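Homocitrate synthase (Sulfolobus acidocaldarius, PDB 6KTQ) catalyses the aldol-type condensation of 2-oxoglutarate with acetyl-CoA to give homocitrate, the first step of lysine biosynthesis through alpha-aminoadipate. Local coordinates at residues Arg111-Gly116 / Ile124-Gly129; Ser149-Val154 / Ile183-Asp188; Ser155-Lys158 / Lys163-Phe166. All coordinates share one frame; numbering follows the deposited sequence.

Contact 1 (Arg111-Gly116 / Ile124-Gly129). With COA (coenzyme A), chain E.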
loop_
_atom_site.group_PDB
_atom_site.type_symbol
_atom_site.label_atom_id
_atom_site.label_comp_id
_atom_site.label_asym_id
_atom_site.label_seq_id
_atom_site.Cartn_x
_atom_site.Cartn_y
_atom_site.Cartn_z
ATOM N N ARG A 111 -28.999 15.622 -25.615
ATOM C CA ARG A 111 -29.512 16.884 -25.068
ATOM C C ARG A 111 -28.720 17.328 -23.830
ATOM O O ARG A 111 -28.078 18.374 -23.857
ATOM C CB ARG A 111 -31.004 16.769 -24.730
ATOM C CG ARG A 111 -31.687 18.088 -24.383
ATOM C CD ARG A 111 -31.972 18.936 -25.614
ATOM N NE ARG A 111 -30.831 19.750 -26.058
ATOM C CZ ARG A 111 -30.686 21.068 -25.857
ATOM N NH1 ARG A 111 -31.604 21.785 -25.207
ATOM N NH2 ARG A 111 -29.600 21.689 -26.321
ATOM N N ASP A 112 -28.752 16.527 -22.761
ATOM C CA ASP A 112 -28.031 16.876 -21.512
ATOM C C ASP A 112 -26.600 17.267 -21.801
ATOM O O ASP A 112 -26.119 18.290 -21.305
ATOM C CB ASP A 112 -28.023 15.717 -20.513
ATOM C CG ASP A 112 -29.351 15.465 -19.926
ATOM O OD1 ASP A 112 -30.334 15.959 -20.507
ATOM O OD2 ASP A 112 -29.425 14.779 -18.881
ATOM N N ILE A 113 -25.924 16.462 -22.624
ATOM C CA ILE A 113 -24.515 16.706 -22.947
ATOM C C ILE A 113 -24.311 18.062 -23.642
ATOM O O ILE A 113 -23.434 18.844 -23.249
ATOM C CB ILE A 113 -23.933 15.551 -23.786
ATOM C CG1 ILE A 113 -23.777 14.307 -22.909
ATOM C CG2 ILE A 113 -22.577 15.934 -24.372
ATOM C CD1 ILE A 113 -23.781 12.995 -23.656
ATOM N N GLU A 114 -25.135 18.343 -24.650
ATOM C CA GLU A 114 -25.092 19.634 -25.364
ATOM C C GLU A 114 -25.315 20.811 -24.416
ATOM O O GLU A 114 -24.638 21.841 -24.511
ATOM C CB GLU A 114 -26.153 19.670 -26.470
ATOM C CG GLU A 114 -25.855 18.749 -27.650
ATOM C CD GLU A 114 -27.114 18.268 -28.366
ATOM O OE1 GLU A 114 -28.221 18.743 -28.034
ATOM O OE2 GLU A 114 -27.005 17.397 -29.250
ATOM N N VAL A 115 -26.246 20.645 -23.485
ATOM C CA VAL A 115 -26.501 21.683 -22.499
ATOM C C VAL A 115 -25.253 21.884 -21.638
ATOM O O VAL A 115 -24.743 23.003 -21.504
ATOM C CB VAL A 115 -27.721 21.342 -21.630
ATOM C CG1 VAL A 115 -27.874 22.364 -20.518
ATOM C CG2 VAL A 115 -28.990 21.298 -22.479
ATOM N N GLY A 116 -24.736 20.785 -21.091
ATOM C CA GLY A 116 -23.486 20.828 -20.334
ATOM C C GLY A 116 -22.382 21.527 -21.100
ATOM O O GLY A 116 -21.674 22.353 -20.547
ATOM N N ILE A 124 -17.921 17.481 -17.490
ATOM C CA ILE A 124 -19.261 16.917 -17.643
ATOM C C ILE A 124 -19.220 15.511 -17.063
ATOM O O ILE A 124 -18.384 14.713 -17.445
ATOM C CB ILE A 124 -19.726 16.912 -19.130
ATOM C CG1 ILE A 124 -19.975 18.359 -19.614
ATOM C CG2 ILE A 124 -20.977 16.066 -19.311
ATOM C CD1 ILE A 124 -20.310 18.501 -21.094
ATOM N N ALA A 125 -20.101 15.232 -16.103
ATOM C CA ALA A 125 -20.188 13.919 -15.461
ATOM C C ALA A 125 -21.384 13.173 -15.970
ATOM O O ALA A 125 -22.524 13.493 -15.607
ATOM C CB ALA A 125 -20.277 14.061 -13.950
ATOM N N ILE A 126 -21.136 12.187 -16.821
ATOM C CA ILE A 126 -22.205 11.375 -17.374
ATOM C C ILE A 126 -22.371 10.169 -16.497
ATOM O O ILE A 126 -21.397 9.459 -16.219
ATOM C CB ILE A 126 -21.912 10.911 -18.812
ATOM C CG1 ILE A 126 -21.829 12.118 -19.760
ATOM C CG2 ILE A 126 -22.996 9.958 -19.263
ATOM C CD1 ILE A 126 -21.271 11.781 -21.129
ATOM N N PHE A 127 -23.602 9.942 -16.063
ATOM C CA PHE A 127 -23.914 8.799 -15.217
ATOM C C PHE A 127 -24.728 7.753 -15.944
ATOM O O PHE A 127 -25.490 8.074 -16.841
ATOM C CB PHE A 127 -24.617 9.249 -13.915
ATOM C CG PHE A 127 -25.904 10.001 -14.123
ATOM C CD1 PHE A 127 -25.902 11.392 -14.261
ATOM C CD2 PHE A 127 -27.117 9.327 -14.120
ATOM C CE1 PHE A 127 -27.087 12.086 -14.433
ATOM C CE2 PHE A 127 -28.307 10.006 -14.283
ATOM C CZ PHE A 127 -28.297 11.379 -14.448
ATOM N N TYR A 128 -24.536 6.491 -15.571
ATOM C CA TYR A 128 -25.377 5.406 -16.056
ATOM C C TYR A 128 -25.313 4.282 -15.055
ATOM O O TYR A 128 -24.274 4.040 -14.441
ATOM C CB TYR A 128 -24.898 4.915 -17.439
ATOM C CG TYR A 128 -25.967 4.325 -18.338
ATOM C CD1 TYR A 128 -26.707 5.135 -19.207
ATOM C CD2 TYR A 128 -26.212 2.954 -18.361
ATOM C CE1 TYR A 128 -27.687 4.583 -20.047
ATOM C CE2 TYR A 128 -27.186 2.397 -19.189
ATOM C CZ TYR A 128 -27.912 3.209 -20.027
ATOM O OH TYR A 128 -28.876 2.645 -20.824
ATOM N N GLY A 129 -26.419 3.562 -14.942
ATOM C CA GLY A 129 -26.568 2.504 -13.967
ATOM C C GLY A 129 -26.059 1.227 -14.586
ATOM O O GLY A 129 -26.586 0.798 -15.594
HETATM N N1A COA E . -29.028 8.011 -19.187
HETATM C C2A COA E . -30.068 8.040 -20.065
HETATM N N3A COA E . -31.376 7.931 -19.684
HETATM C C4A COA E . -31.710 7.755 -18.391
HETATM C C5A COA E . -30.644 7.720 -17.386
HETATM C C6A COA E . -29.252 7.848 -17.864
HETATM N N6A COA E . -28.247 7.810 -16.969
HETATM N N7A COA E . -31.246 7.557 -16.193
HETATM C C8A COA E . -32.592 7.483 -16.411
HETATM N N9A COA E . -32.850 7.591 -17.720
HETATM C C1B COA E . -34.171 7.670 -18.360
HETATM C C2B COA E . -35.123 6.547 -18.053
HETATM O O2B COA E . -34.888 5.384 -18.825
HETATM C C3B COA E . -36.420 7.232 -18.416
HETATM O O3B COA E . -36.597 7.423 -19.802
HETATM P P3B COA E . -38.063 7.269 -20.432
HETATM O O7A COA E . -37.709 6.925 -21.832
HETATM O O8A COA E . -38.665 8.641 -20.209
HETATM O O9A COA E . -38.740 6.182 -19.665
HETATM C C4B COA E . -36.265 8.600 -17.805
HETATM O O4B COA E . -34.839 8.849 -17.859
HETATM C C5B COA E . -36.973 8.356 -16.479
HETATM O O5B COA E . -37.226 9.467 -15.725
HETATM P P1A COA E . -38.431 10.529 -15.735
HETATM O O1A COA E . -37.866 11.205 -14.540
HETATM O O2A COA E . -39.827 9.965 -15.703
HETATM O O3A COA E . -38.124 11.279 -17.127
HETATM P P2A COA E . -38.435 12.781 -17.512
HETATM O O4A COA E . -39.865 13.102 -17.163
HETATM O O5A COA E . -37.895 12.990 -18.900
HETATM O O6A COA E . -37.470 13.654 -16.589
HETATM C CBP COA E . -35.378 14.454 -15.684
HETATM C CCP COA E . -36.046 13.488 -16.668
HETATM C CDP COA E . -33.851 14.289 -15.704
HETATM C CEP COA E . -35.722 15.891 -16.098
HETATM C CAP COA E . -35.980 14.172 -14.304
HETATM O OAP COA E . -35.939 12.783 -13.949
HETATM C C9P COA E . -35.272 14.950 -13.244
HETATM O O9P COA E . -35.410 16.150 -13.211
HETATM N N8P COA E . -34.512 14.234 -12.410
HETATM C C7P COA E . -33.749 14.801 -11.314
HETATM C C6P COA E . -32.249 14.529 -11.508
HETATM C C5P COA E . -31.981 13.042 -11.376
HETATM O O5P COA E . -32.912 12.233 -11.496
HETATM N N4P COA E . -30.711 12.678 -11.149
HETATM C C3P COA E . -30.351 11.262 -11.101
HETATM C C2P COA E . -28.966 10.976 -10.548
HETATM S S1P COA E . -28.695 9.198 -10.825
#
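Ile113 CD1 and Ile126 CD1 meet methyl to methyl at 3.8 Å across the helix-strand interface, the chains crossing at about a right angle. Two residues earlier on the strand, Ile124 lies against helix backbone. Its CG1 stands anti to the carbonyl carbon (chi1 -69°), and the extended chain beyond it carries CD1 to 3.7 Å from Gly116 C, beside the Ile113 carbonyl oxygen. A side chain at Gly116 would point at this methyl, and its absence probably permits the approach.

At the far end of the strand the same backbone serves coenzyme A. Its adenine amino group donates from N6A to Phe127 O at 2.8 Å, while Tyr128 CD1 lies 3.7 Å from the ring nitrogen N1A. The Phe127 ring carries COA C2P over one face, offset toward the rim, with Phe127 CE2 3.6 Å from COA S1P; an alanine in place of Phe127 would probably leave the thiol end without this wall and free to shift. Further out, His105 stacks on Phe127 and His139 on Tyr128, while Asp112 OD2 forms a salt bridge with Arg107 and a hydrogen bond with His75. The chemistry thus divides along the strand: isoleucines seal it to the helix of a beta-alpha-beta unit, whereas its C-terminal end accepts the adenine amino group at a main-chain carbonyl and borders the thiol with an aromatic ring.

Contact 2 (Ser149-Val154 / Ile183-Asp188); sequences SIAETV and IKTVRD
Val186 and Val154 cross at a slant, CG1 of Val186 lying 4.2 Å from CG2 of Val154, and the same Val186 methyl also faces Ile150. That branch stands anti to the carbonyl carbon (chi1 -59°), which turns it to the neighbouring helix, toward Val154. Ile150 offers its CG2 branch to it, but the modelled separation is too short to be trusted, and the closeness of this pair remains doubtful. The other branch of Val154 is used differently: CG1 rests 3.9 Å from Val186 O, against the backbone of the opposing helix.

Beside this apolar row, Ala151 and Thr185 meet methyl to methyl, with Ala151 CB 3.7 Å from Thr185 CG2. Thr185 turns its two branches to different tasks, since OG1 is hydrogen-bonded to Glu181 O in its own helix while CG2 faces across. The small side chain of Ala151 suits the close approach of the two segments, whose axes come within 8.7 Å at a crossing angle of -23°.

Beneath the interface, Ile150 and Val186 both touch Phe166 and Val154 touches Val164, on strand 163-169. Helix 143-159, strand 163-169 and helix 176-189 follow one another as in the alpha-beta-alpha succession of a TIM barrel, the fold of this HMGL-like catalytic domain.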
loop_
_atom_site.group_PDB
_atom_site.type_symbol
_atom_site.label_atom_id
_atom_site.label_comp_id
_atom_site.label_asym_id
_atom_site.label_seq_id
_atom_site.Cartn_x
_atom_site.Cartn_y
_atom_site.Cartn_z
ATOM N N SER A 149 -24.096 2.712 -25.628
ATOM C CA SER A 149 -24.673 4.023 -25.280
ATOM C C SER A 149 -23.653 4.856 -24.542
ATOM O O SER A 149 -23.461 6.042 -24.819
ATOM C CB SER A 149 -25.910 3.903 -24.398
ATOM O OG SER A 149 -26.842 2.973 -24.892
ATOM N N ILE A 150 -22.968 4.214 -23.606
ATOM C CA ILE A 150 -21.974 4.896 -22.787
ATOM C C ILE A 150 -20.790 5.353 -23.641
ATOM O O ILE A 150 -20.376 6.524 -23.574
ATOM C CB ILE A 150 -21.580 3.979 -21.605
ATOM C CG1 ILE A 150 -22.714 3.995 -20.578
ATOM C CG2 ILE A 150 -20.295 4.397 -20.968
ATOM C CD1 ILE A 150 -22.774 2.743 -19.744
ATOM N N ALA A 151 -20.260 4.450 -24.466
ATOM C CA ALA A 151 -19.188 4.849 -25.380
ATOM C C ALA A 151 -19.602 6.038 -26.243
ATOM O O ALA A 151 -18.863 7.008 -26.358
ATOM C CB ALA A 151 -18.758 3.689 -26.265
ATOM N N GLU A 152 -20.782 5.972 -26.842
ATOM C CA GLU A 152 -21.202 7.046 -27.761
ATOM C C GLU A 152 -21.339 8.376 -27.041
ATOM O O GLU A 152 -20.851 9.417 -27.503
ATOM C CB GLU A 152 -22.514 6.679 -28.449
ATOM C CG GLU A 152 -22.322 5.554 -29.451
ATOM C CD GLU A 152 -23.611 5.069 -30.095
ATOM O OE1 GLU A 152 -23.516 4.116 -30.904
ATOM O OE2 GLU A 152 -24.699 5.633 -29.799
ATOM N N THR A 153 -21.990 8.346 -25.882
ATOM C CA THR A 153 -22.257 9.579 -25.167
ATOM C C THR A 153 -21.000 10.144 -24.587
ATOM O O THR A 153 -20.800 11.346 -24.645
ATOM C CB THR A 153 -23.340 9.408 -24.089
ATOM O OG1 THR A 153 -23.053 8.263 -23.287
ATOM C CG2 THR A 153 -24.682 9.207 -24.743
ATOM N N VAL A 154 -20.123 9.300 -24.049
ATOM C CA VAL A 154 -18.840 9.817 -23.551
ATOM C C VAL A 154 -17.991 10.413 -24.675
ATOM O O VAL A 154 -17.366 11.466 -24.501
ATOM C CB VAL A 154 -18.025 8.745 -22.794
ATOM C CG1 VAL A 154 -16.585 9.194 -22.614
ATOM C CG2 VAL A 154 -18.684 8.441 -21.443
ATOM N N ILE A 183 -15.376 0.324 -17.492
ATOM C CA ILE A 183 -14.288 1.277 -17.323
ATOM C C ILE A 183 -13.358 1.366 -18.550
ATOM O O ILE A 183 -12.908 2.461 -18.919
ATOM C CB ILE A 183 -13.468 0.942 -16.055
ATOM C CG1 ILE A 183 -14.323 1.209 -14.807
ATOM C CG2 ILE A 183 -12.211 1.786 -15.973
ATOM C CD1 ILE A 183 -13.836 0.501 -13.565
ATOM N N LYS A 184 -13.056 0.222 -19.148
ATOM C CA LYS A 184 -12.253 0.174 -20.383
ATOM C C LYS A 184 -12.962 0.924 -21.480
ATOM O O LYS A 184 -12.364 1.729 -22.189
ATOM C CB LYS A 184 -12.055 -1.271 -20.854
ATOM C CG LYS A 184 -11.125 -2.065 -19.978
ATOM C CD LYS A 184 -11.106 -3.533 -20.382
ATOM C CE LYS A 184 -10.353 -4.377 -19.363
ATOM N NZ LYS A 184 -10.656 -5.820 -19.560
ATOM N N THR A 185 -14.250 0.642 -21.616
ATOM C CA THR A 185 -15.087 1.322 -22.610
ATOM C C THR A 185 -15.002 2.835 -22.472
ATOM O O THR A 185 -14.652 3.534 -23.428
ATOM C CB THR A 185 -16.545 0.840 -22.526
ATOM O OG1 THR A 185 -16.590 -0.577 -22.699
ATOM C CG2 THR A 185 -17.404 1.500 -23.561
ATOM N N VAL A 186 -15.264 3.365 -21.271
ATOM C CA VAL A 186 -15.291 4.828 -21.112
ATOM C C VAL A 186 -13.917 5.462 -21.197
ATOM O O VAL A 186 -13.764 6.584 -21.714
ATOM C CB VAL A 186 -16.011 5.283 -19.817
ATOM C CG1 VAL A 186 -17.437 4.789 -19.829
ATOM C CG2 VAL A 186 -15.258 4.812 -18.569
ATOM N N ARG A 187 -12.914 4.746 -20.705
ATOM C CA ARG A 187 -11.535 5.145 -20.929
ATOM C C ARG A 187 -11.253 5.312 -22.436
ATOM O O ARG A 187 -10.850 6.383 -22.882
ATOM C CB ARG A 187 -10.586 4.115 -20.304
ATOM C CG ARG A 187 -9.120 4.493 -20.420
ATOM C CD ARG A 187 -8.370 3.576 -21.352
ATOM N NE ARG A 187 -8.061 2.299 -20.712
ATOM C CZ ARG A 187 -8.371 1.092 -21.192
ATOM N NH1 ARG A 187 -8.033 -0.001 -20.511
ATOM N NH2 ARG A 187 -8.999 0.956 -22.341
ATOM N N ASP A 188 -11.498 4.261 -23.206
ATOM C CA ASP A 188 -11.256 4.306 -24.671
ATOM C C ASP A 188 -12.029 5.452 -25.328
ATOM O O ASP A 188 -11.537 6.077 -26.263
ATOM C CB ASP A 188 -11.637 2.983 -25.328
ATOM C CG ASP A 188 -10.701 1.838 -24.944
ATOM O OD1 ASP A 188 -9.634 2.091 -24.335
ATOM O OD2 ASP A 188 -11.038 0.673 -25.243
#

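Contact 3 (Ser155-Lys158 / Lys163-Phe166); sequences SYAK and KVRF. With AKG (2-oxoglutaric acid), chain D.
Val164 presses one methyl, CG2, against the last turn of helix 143-159, where it meets Ala157 CB at 3.7 Å and Lys158 N at the same 3.7 Å. With this branch anti to the carbonyl carbon and CG1 anti to the backbone N (chi1 -178°), the forked side chain turns CG2 onto the helix backbone. Ala157 has only its CB to offer, so the strand side chain can lie close to the helix. This is the tight part of the contact, small, with a methyl pair and a methyl set against backbone.

The side at Lys158 is looser. Its CG stays 4.5 Å from Val164 CG2, and the rest of the chain passes at a distance, its ammonium group reaching a water. That water accepts a bond from Val164 N at 2.8 Å and a weak one from Lys158 NZ at 3.2 Å, linking the partly exposed lysine to the beginning of the strand through solvent.

The next residue, Arg165, extends to the other side of the strand, into the 2-oxoglutarate pocket. Its chain bends at chi3 (97°), and NH2 meets the substrate carboxylate oxygen AKG O4 at 2.8 Å, near the guanidinium plane, in a weak hydrogen bond bent to 125° at the hydrogen. Glu72 forms a salt bridge to the same NH2, and Thr167 OG1 binds NE; together they probably fix the group's orientation. Strand 163-169 therefore lies between helix 143-159 outside and the substrate inside, flanked in the barrel sheet by strands 123-129 and 193-198, while Ala157 also touches Ile113 of helix 110-118.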
loop_
_atom_site.group_PDB
_atom_site.type_symbol
_atom_site.label_atom_id
_atom_site.label_comp_id
_atom_site.label_asym_id
_atom_site.label_seq_id
_atom_site.Cartn_x
_atom_site.Cartn_y
_atom_site.Cartn_z
ATOM N N SER A 155 -17.951 9.744 -25.820
ATOM C CA SER A 155 -17.241 10.303 -26.999
ATOM C C SER A 155 -17.830 11.619 -27.474
ATOM O O SER A 155 -17.095 12.594 -27.719
ATOM C CB SER A 155 -17.262 9.315 -28.161
ATOM O OG SER A 155 -16.396 8.238 -27.886
ATOM N N TYR A 156 -19.154 11.642 -27.610
ATOM C CA TYR A 156 -19.854 12.862 -27.990
ATOM C C TYR A 156 -19.471 14.017 -27.067
ATOM O O TYR A 156 -19.123 15.108 -27.548
ATOM C CB TYR A 156 -21.370 12.635 -27.983
ATOM C CG TYR A 156 -22.188 13.794 -28.526
ATOM C CD1 TYR A 156 -22.042 14.227 -29.844
ATOM C CD2 TYR A 156 -23.130 14.441 -27.727
ATOM C CE1 TYR A 156 -22.795 15.284 -30.338
ATOM C CE2 TYR A 156 -23.882 15.494 -28.212
ATOM C CZ TYR A 156 -23.715 15.908 -29.516
ATOM O OH TYR A 156 -24.473 16.955 -29.987
ATOM N N ALA A 157 -19.503 13.786 -25.748
ATOM C CA ALA A 157 -19.202 14.860 -24.794
ATOM C C ALA A 157 -17.767 15.323 -24.961
ATOM O O ALA A 157 -17.480 16.529 -24.976
ATOM C CB ALA A 157 -19.434 14.388 -23.352
ATOM N N LYS A 158 -16.871 14.352 -25.065
ATOM C CA LYS A 158 -15.447 14.600 -25.300
ATOM C C LYS A 158 -15.207 15.531 -26.493
ATOM O O LYS A 158 -14.428 16.499 -26.411
ATOM C CB LYS A 158 -14.754 13.273 -25.619
ATOM C CG LYS A 158 -13.566 12.921 -24.768
ATOM C CD LYS A 158 -12.432 13.916 -24.855
ATOM C CE LYS A 158 -12.211 14.643 -23.547
ATOM N NZ LYS A 158 -10.759 14.619 -23.226
ATOM N N LYS A 163 -13.549 18.051 -20.458
ATOM C CA LYS A 163 -13.195 16.854 -19.692
ATOM C C LYS A 163 -14.436 16.076 -19.291
ATOM O O LYS A 163 -15.468 16.669 -18.967
ATOM C CB LYS A 163 -12.363 17.225 -18.472
ATOM C CG LYS A 163 -10.952 17.651 -18.866
ATOM C CD LYS A 163 -10.027 17.888 -17.677
ATOM C CE LYS A 163 -10.044 19.333 -17.186
ATOM N NZ LYS A 163 -11.310 19.710 -16.491
ATOM N N VAL A 164 -14.343 14.747 -19.342
ATOM C CA VAL A 164 -15.474 13.899 -19.049
ATOM C C VAL A 164 -15.220 12.899 -17.923
ATOM O O VAL A 164 -14.275 12.100 -17.950
ATOM C CB VAL A 164 -15.932 13.151 -20.299
ATOM C CG1 VAL A 164 -17.160 12.296 -19.997
ATOM C CG2 VAL A 164 -16.243 14.147 -21.400
ATOM N N ARG A 165 -16.080 12.955 -16.912
ATOM C CA ARG A 165 -16.158 11.875 -15.942
ATOM C C ARG A 165 -17.316 10.958 -16.297
ATOM O O ARG A 165 -18.346 11.415 -16.765
ATOM C CB ARG A 165 -16.318 12.437 -14.525
ATOM C CG ARG A 165 -16.484 11.347 -13.490
ATOM C CD ARG A 165 -16.734 11.965 -12.127
ATOM N NE ARG A 165 -18.146 12.022 -11.778
ATOM C CZ ARG A 165 -18.719 12.989 -11.061
ATOM N NH1 ARG A 165 -18.028 14.040 -10.650
ATOM N NH2 ARG A 165 -20.014 12.911 -10.785
ATOM N N PHE A 166 -17.154 9.664 -16.070
ATOM C CA PHE A 166 -18.248 8.742 -16.152
ATOM C C PHE A 166 -18.542 8.268 -14.750
ATOM O O PHE A 166 -17.635 7.868 -14.047
ATOM C CB PHE A 166 -17.931 7.528 -17.032
ATOM C CG PHE A 166 -19.005 6.498 -16.993
ATOM C CD1 PHE A 166 -20.208 6.734 -17.640
ATOM C CD2 PHE A 166 -18.858 5.333 -16.234
ATOM C CE1 PHE A 166 -21.232 5.826 -17.566
ATOM C CE2 PHE A 166 -19.879 4.412 -16.167
ATOM C CZ PHE A 166 -21.068 4.654 -16.832
HETATM C C1 AKG D . -25.414 7.828 -7.282
HETATM O O1 AKG D . -25.459 7.539 -6.072
HETATM O O2 AKG D . -25.503 6.924 -8.145
HETATM C C2 AKG D . -25.265 9.246 -7.671
HETATM O O5 AKG D . -25.886 10.130 -7.066
HETATM C C3 AKG D . -24.299 9.617 -8.793
HETATM C C4 AKG D . -22.934 9.839 -8.135
HETATM C C5 AKG D . -21.825 10.398 -9.017
HETATM O O3 AKG D . -20.643 10.062 -8.707
HETATM O O4 AKG D . -22.108 11.140 -10.010
HETATM O O HOH W 1 -11.936 13.681 -20.347
#

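In the fold
All three contacts belong to one arc of the catalytic barrel. Contact 1 comes first along the chain and closes before the others open; contact 3 is nested inside the loop closed by contact 2. Centres lie about 8 Å apart between contacts 1 and 3 and between 2 and 3, and about 12 Å between 1 and 2. Strands 123-129 and 163-169 are parallel neighbours in the sheet, joined by Ile126 N to Arg165 O at 2.9 Å. Helix 143-159 serves both contacts 2 and 3, and its Thr153 backbone packs on Ile113 and Ile126. This shared outer layer backs adjoining strands that carry residues lining the coenzyme A and 2-oxoglutarate pockets.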